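Local coordinates for protein Xaa-Pro Dipeptidase (Alteromonas macleodii, PDB 2QS8) that probably cleaves dipeptides or removes C-terminal residues from peptides as a metal-dependent amidohydrolase, and binds methionine in its active site, at residues A[65-77]-A[324-337]. Sequence-based numbering, arbitrary orientation.
With MG (magnesium ion), chain C; MET (methionine), chain D.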
loop_
_atom_site.group_PDB
_atom_site.type_symbol
_atom_site.label_atom_id
_atom_site.label_comp_id
_atom_site.label_asym_id
_atom_site.label_seq_id
_atom_site.Cartn_x
_atom_site.Cartn_y
_atom_site.Cartn_z
ATOM N N LEU A 65 -11.099 -39.464 17.994
ATOM C CA LEU A 65 -9.771 -38.856 17.976
ATOM C C LEU A 65 -9.690 -37.609 17.075
ATOM O O LEU A 65 -10.452 -37.472 16.120
ATOM C CB LEU A 65 -8.743 -39.904 17.529
ATOM C CG LEU A 65 -8.710 -41.161 18.416
ATOM C CD1 LEU A 65 -7.774 -42.194 17.803
ATOM C CD2 LEU A 65 -8.269 -40.795 19.825
HETATM N N MSE A 66 -8.760 -36.715 17.394
HETATM C CA MSE A 66 -8.576 -35.485 16.632
HETATM C C MSE A 66 -7.141 -35.253 16.151
HETATM O O MSE A 66 -6.187 -35.518 16.877
HETATM C CB MSE A 66 -9.010 -34.296 17.482
HETATM C CG MSE A 66 -10.468 -34.302 17.817
HETATM SE SE MSE A 66 -11.011 -32.634 18.714
HETATM C CE MSE A 66 -12.471 -33.311 19.833
ATOM N N ASP A 67 -6.999 -34.771 14.919
ATOM C CA ASP A 67 -5.684 -34.489 14.339
ATOM C C ASP A 67 -5.678 -32.996 14.001
ATOM O O ASP A 67 -6.404 -32.546 13.130
ATOM C CB ASP A 67 -5.467 -35.335 13.073
ATOM C CG ASP A 67 -4.020 -35.336 12.608
ATOM O OD1 ASP A 67 -3.321 -34.323 12.814
ATOM O OD2 ASP A 67 -3.583 -36.354 12.022
HETATM N N MSE A 68 -4.860 -32.231 14.718
HETATM C CA MSE A 68 -4.784 -30.781 14.526
HETATM C C MSE A 68 -4.001 -30.318 13.290
HETATM O O MSE A 68 -3.853 -29.113 13.084
HETATM C CB MSE A 68 -4.134 -30.134 15.747
HETATM C CG MSE A 68 -4.818 -30.392 17.074
HETATM SE SE MSE A 68 -6.606 -29.633 16.961
HETATM C CE MSE A 68 -6.295 -27.716 16.942
ATOM N N HIS A 69 -3.488 -31.246 12.484
ATOM C CA HIS A 69 -2.685 -30.836 11.335
ATOM C C HIS A 69 -2.707 -31.829 10.180
ATOM O O HIS A 69 -1.871 -32.732 10.104
ATOM C CB HIS A 69 -1.245 -30.601 11.802
ATOM C CG HIS A 69 -0.405 -29.804 10.850
ATOM N ND1 HIS A 69 0.238 -28.644 11.225
ATOM C CD2 HIS A 69 -0.059 -30.027 9.561
ATOM C CE1 HIS A 69 0.948 -28.190 10.207
ATOM N NE2 HIS A 69 0.786 -29.011 9.187
ATOM N N VAL A 70 -3.665 -31.655 9.279
ATOM C CA VAL A 70 -3.779 -32.546 8.129
ATOM C C VAL A 70 -3.945 -31.742 6.842
ATOM O O VAL A 70 -4.357 -30.582 6.878
ATOM C CB VAL A 70 -4.986 -33.522 8.266
ATOM C CG1 VAL A 70 -4.817 -34.393 9.516
ATOM C CG2 VAL A 70 -6.288 -32.744 8.316
ATOM N N HIS A 71 -3.607 -32.365 5.715
ATOM C CA HIS A 71 -3.720 -31.717 4.412
ATOM C C HIS A 71 -4.435 -32.624 3.408
ATOM O O HIS A 71 -3.826 -33.097 2.444
ATOM C CB HIS A 71 -2.331 -31.365 3.858
ATOM C CG HIS A 71 -1.561 -30.402 4.702
ATOM N ND1 HIS A 71 -1.927 -29.080 4.848
ATOM C CD2 HIS A 71 -0.434 -30.564 5.437
ATOM C CE1 HIS A 71 -1.057 -28.471 5.632
ATOM N NE2 HIS A 71 -0.142 -29.347 6.004
ATOM N N PHE A 72 -5.719 -32.875 3.630
ATOM C CA PHE A 72 -6.464 -33.716 2.703
ATOM C C PHE A 72 -6.322 -33.092 1.320
ATOM O O PHE A 72 -6.399 -31.869 1.177
ATOM C CB PHE A 72 -7.952 -33.772 3.063
ATOM C CG PHE A 72 -8.254 -34.378 4.417
ATOM C CD1 PHE A 72 -7.445 -35.374 4.960
ATOM C CD2 PHE A 72 -9.391 -33.994 5.112
ATOM C CE1 PHE A 72 -7.777 -35.979 6.177
ATOM C CE2 PHE A 72 -9.734 -34.591 6.326
ATOM C CZ PHE A 72 -8.925 -35.585 6.859
ATOM N N GLY A 73 -6.109 -33.924 0.305
ATOM C CA GLY A 73 -5.970 -33.416 -1.047
ATOM C C GLY A 73 -4.567 -33.561 -1.597
ATOM O O GLY A 73 -4.329 -33.327 -2.778
ATOM N N GLN A 74 -3.630 -33.938 -0.737
ATOM C CA GLN A 74 -2.257 -34.127 -1.169
ATOM C C GLN A 74 -1.560 -35.204 -0.349
ATOM O O GLN A 74 -1.976 -35.513 0.771
ATOM C CB GLN A 74 -1.487 -32.808 -1.065
ATOM C CG GLN A 74 -1.169 -32.376 0.349
ATOM C CD GLN A 74 -0.795 -30.905 0.443
ATOM O OE1 GLN A 74 -1.657 -30.027 0.383
ATOM N NE2 GLN A 74 0.497 -30.629 0.582
ATOM N N GLU A 75 -0.525 -35.787 -0.945
ATOM C CA GLU A 75 0.323 -36.810 -0.326
ATOM C C GLU A 75 1.661 -36.669 -1.023
ATOM O O GLU A 75 1.761 -36.906 -2.228
ATOM C CB GLU A 75 -0.217 -38.216 -0.555
ATOM C CG GLU A 75 -1.534 -38.482 0.136
ATOM C CD GLU A 75 -1.853 -39.960 0.235
ATOM O OE1 GLU A 75 -1.715 -40.660 -0.791
ATOM O OE2 GLU A 75 -2.248 -40.405 1.337
ATOM N N TYR A 76 2.685 -36.283 -0.275
ATOM C CA TYR A 76 4.001 -36.072 -0.864
ATOM C C TYR A 76 4.558 -37.281 -1.614
ATOM O O TYR A 76 4.652 -38.376 -1.062
ATOM C CB TYR A 76 5.021 -35.644 0.200
ATOM C CG TYR A 76 6.174 -34.901 -0.415
ATOM C CD1 TYR A 76 6.031 -33.570 -0.805
ATOM C CD2 TYR A 76 7.365 -35.556 -0.732
ATOM C CE1 TYR A 76 7.030 -32.912 -1.504
ATOM C CE2 TYR A 76 8.378 -34.905 -1.433
ATOM C CZ TYR A 76 8.199 -33.581 -1.823
ATOM O OH TYR A 76 9.169 -32.931 -2.561
ATOM N N GLN A 77 4.922 -37.064 -2.871
ATOM C CA GLN A 77 5.490 -38.115 -3.707
ATOM C C GLN A 77 6.859 -37.667 -4.195
ATOM O O GLN A 77 7.103 -36.471 -4.380
ATOM C CB GLN A 77 4.593 -38.390 -4.918
ATOM C CG GLN A 77 3.268 -39.057 -4.589
ATOM C CD GLN A 77 2.396 -39.257 -5.809
ATOM O OE1 GLN A 77 1.947 -38.292 -6.428
ATOM N NE2 GLN A 77 2.153 -40.513 -6.164
ATOM N N ALA A 324 -1.002 -30.727 21.801
ATOM C CA ALA A 324 -2.202 -31.235 21.147
ATOM C C ALA A 324 -1.756 -32.087 19.957
ATOM O O ALA A 324 -0.802 -31.736 19.254
ATOM C CB ALA A 324 -3.083 -30.082 20.676
ATOM N N PHE A 325 -2.449 -33.204 19.749
ATOM C CA PHE A 325 -2.153 -34.151 18.674
ATOM C C PHE A 325 -2.201 -33.569 17.242
ATOM O O PHE A 325 -3.207 -32.982 16.831
ATOM C CB PHE A 325 -3.128 -35.325 18.771
ATOM C CG PHE A 325 -2.756 -36.497 17.921
ATOM C CD1 PHE A 325 -1.953 -37.507 18.432
ATOM C CD2 PHE A 325 -3.230 -36.609 16.621
ATOM C CE1 PHE A 325 -1.636 -38.614 17.666
ATOM C CE2 PHE A 325 -2.918 -37.709 15.851
ATOM C CZ PHE A 325 -2.118 -38.718 16.374
ATOM N N GLY A 326 -1.116 -33.766 16.495
ATOM C CA GLY A 326 -1.021 -33.286 15.125
ATOM C C GLY A 326 0.054 -34.044 14.355
ATOM O O GLY A 326 1.183 -34.151 14.820
ATOM N N THR A 327 -0.275 -34.522 13.163
ATOM C CA THR A 327 0.656 -35.343 12.385
ATOM C C THR A 327 1.275 -34.774 11.093
ATOM O O THR A 327 2.360 -35.184 10.685
ATOM C CB THR A 327 -0.036 -36.657 11.997
ATOM O OG1 THR A 327 -1.022 -36.384 10.996
ATOM C CG2 THR A 327 -0.755 -37.259 13.214
ATOM N N ASP A 328 0.571 -33.842 10.460
ATOM C CA ASP A 328 0.994 -33.262 9.196
ATOM C C ASP A 328 0.811 -34.332 8.113
ATOM O O ASP A 328 1.623 -34.461 7.184
ATOM C CB ASP A 328 2.452 -32.777 9.237
ATOM C CG ASP A 328 2.773 -31.775 8.121
ATOM O OD1 ASP A 328 1.871 -31.417 7.333
ATOM O OD2 ASP A 328 3.933 -31.325 8.030
ATOM N N ALA A 329 -0.256 -35.109 8.269
ATOM C CA ALA A 329 -0.626 -36.133 7.300
ATOM C C ALA A 329 -0.922 -35.377 5.998
ATOM O O ALA A 329 -1.703 -34.426 5.980
ATOM C CB ALA A 329 -1.864 -36.878 7.772
ATOM N N GLY A 330 -0.325 -35.806 4.918
ATOM C CA GLY A 330 -0.438 -35.142 3.628
ATOM C C GLY A 330 0.990 -35.098 3.111
ATOM O O GLY A 330 1.250 -34.893 1.929
ATOM N N VAL A 331 1.884 -35.294 4.055
ATOM C CA VAL A 331 3.263 -35.504 3.848
ATOM C C VAL A 331 3.318 -37.005 3.732
ATOM O O VAL A 331 3.466 -37.557 2.652
ATOM C CB VAL A 331 4.119 -34.984 5.034
ATOM C CG1 VAL A 331 5.571 -35.353 4.833
ATOM C CG2 VAL A 331 3.951 -33.476 5.175
ATOM N N GLN A 332 3.203 -37.683 4.873
ATOM C CA GLN A 332 3.104 -39.139 4.859
ATOM C C GLN A 332 1.697 -39.481 4.421
ATOM O O GLN A 332 0.839 -38.598 4.358
ATOM C CB GLN A 332 3.423 -39.749 6.242
ATOM C CG GLN A 332 2.467 -39.339 7.349
ATOM C CD GLN A 332 2.841 -38.010 7.997
ATOM O OE1 GLN A 332 3.957 -37.519 7.804
ATOM N NE2 GLN A 332 2.086 -37.267 8.793
ATOM N N LYS A 333 1.436 -40.747 4.124
ATOM C CA LYS A 333 0.104 -41.162 3.678
ATOM C C LYS A 333 -0.992 -40.883 4.711
ATOM O O LYS A 333 -0.758 -40.973 5.917
ATOM C CB LYS A 333 0.100 -42.654 3.355
ATOM C CG LYS A 333 0.904 -43.072 2.134
ATOM C CD LYS A 333 0.060 -42.977 0.873
ATOM C CE LYS A 333 0.343 -44.127 -0.090
ATOM N NZ LYS A 333 1.782 -44.231 -0.450
ATOM N N HIS A 334 -2.186 -40.551 4.227
ATOM C CA HIS A 334 -3.327 -40.292 5.099
ATOM C C HIS A 334 -3.795 -41.643 5.603
ATOM O O HIS A 334 -3.772 -42.625 4.856
ATOM C CB HIS A 334 -4.466 -39.611 4.325
ATOM C CG HIS A 334 -4.202 -38.178 3.988
ATOM N ND1 HIS A 334 -4.326 -37.162 4.913
ATOM C CD2 HIS A 334 -3.761 -37.598 2.847
ATOM C CE1 HIS A 334 -3.966 -36.020 4.354
ATOM N NE2 HIS A 334 -3.620 -36.256 3.102
ATOM N N GLY A 335 -4.218 -41.702 6.859
ATOM C CA GLY A 335 -4.669 -42.965 7.412
ATOM C C GLY A 335 -3.632 -43.622 8.310
ATOM O O GLY A 335 -3.921 -44.595 9.008
ATOM N N THR A 336 -2.415 -43.100 8.297
ATOM C CA THR A 336 -1.359 -43.646 9.139
ATOM C C THR A 336 -1.184 -42.733 10.359
ATOM O O THR A 336 -0.173 -42.783 11.064
ATOM C CB THR A 336 -0.024 -43.732 8.361
ATOM O OG1 THR A 336 0.410 -42.411 7.999
ATOM C CG2 THR A 336 -0.211 -44.591 7.096
ATOM N N ASN A 337 -2.194 -41.903 10.592
ATOM C CA ASN A 337 -2.179 -40.946 11.695
ATOM C C ASN A 337 -1.811 -41.584 13.036
ATOM O O ASN A 337 -1.093 -40.984 13.840
ATOM C CB ASN A 337 -3.545 -40.270 11.809
ATOM C CG ASN A 337 -4.038 -39.708 10.476
ATOM O OD1 ASN A 337 -4.106 -38.487 10.286
ATOM N ND2 ASN A 337 -4.384 -40.597 9.551
HETATM MG MG MG C . 1.729 -28.835 6.981
HETATM N N MET D . 5.450 -29.612 6.131
HETATM C CA MET D . 6.626 -29.281 6.988
HETATM C C MET D . 7.685 -28.493 6.222
HETATM O O MET D . 8.477 -27.789 6.880
HETATM C CB MET D . 7.251 -30.566 7.527
HETATM C CG MET D . 8.406 -30.321 8.458
HETATM S SD MET D . 8.938 -31.820 9.210
HETATM C CE MET D . 7.551 -32.136 10.263
HETATM O OXT MET D . 7.710 -28.599 4.977
HETATM O O HOH W 1 -3.771 -42.594 2.027
HETATM O O HOH W 2 3.341 -39.782 1.255
#
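His69, His71 and Asp328 meet at a magnesium ion, an example of how an amidohydrolase barrel builds its metal site from distant chain segments: the His-X-His motif at the end of the first barrel strand and an aspartate late in the sequence. His71 NE2 lies 2.2 Å from the magnesium and Asp328 OD1 2.6 Å. With chi1 at -161°, Asp328 turns its CG away from the backbone N, which lays the side chain beside that of His69, pointing the same way but with the carboxylate turned 66° from the ring, and sets OD1 in plane at the edge of the His71 ring; Asp328 OD2 accepts a hydrogen bond from the amino group of the bound methionine. Glu254 OE1 and the carbonyl O of Gly114 hydrogen-bond to ND1 of His69 and of His71 respectively, fixing how both rings are turned.

Hydrogen bonds tie the two segments together. Asp67 OD1 is gripped from opposite faces of its carboxylate by Thr327 N (3.1 Å) and His69 N, the latter closing an Asx turn, while the OD2 syn lone pair receives Thr327 OG1 at 2.8 Å. With an alanine in place of this aspartate, the three donors would probably lose their acceptor and the backbone beside the metal ligands would be freer to shift. Backbone bonds continue the seam, with Asp328 N to His69 O at 2.7 Å and His71 N to Ala329 O. Further along, His334 NE2 reaches Gln74 O at 2.9 Å, and Glu75 OE2 takes His334 N almost straight (171°), its carboxylate nearly coplanar with the imidazole.

The Phe72 and His334 rings meet obliquely, and Val70 CG1 touches Ala329 CB.

Helix 88-104 packs on Phe72 and stacks His98 on His334, helix 339-346 abuts Phe325 and Thr327, and strand 107-112 runs parallel beside strand 60-67.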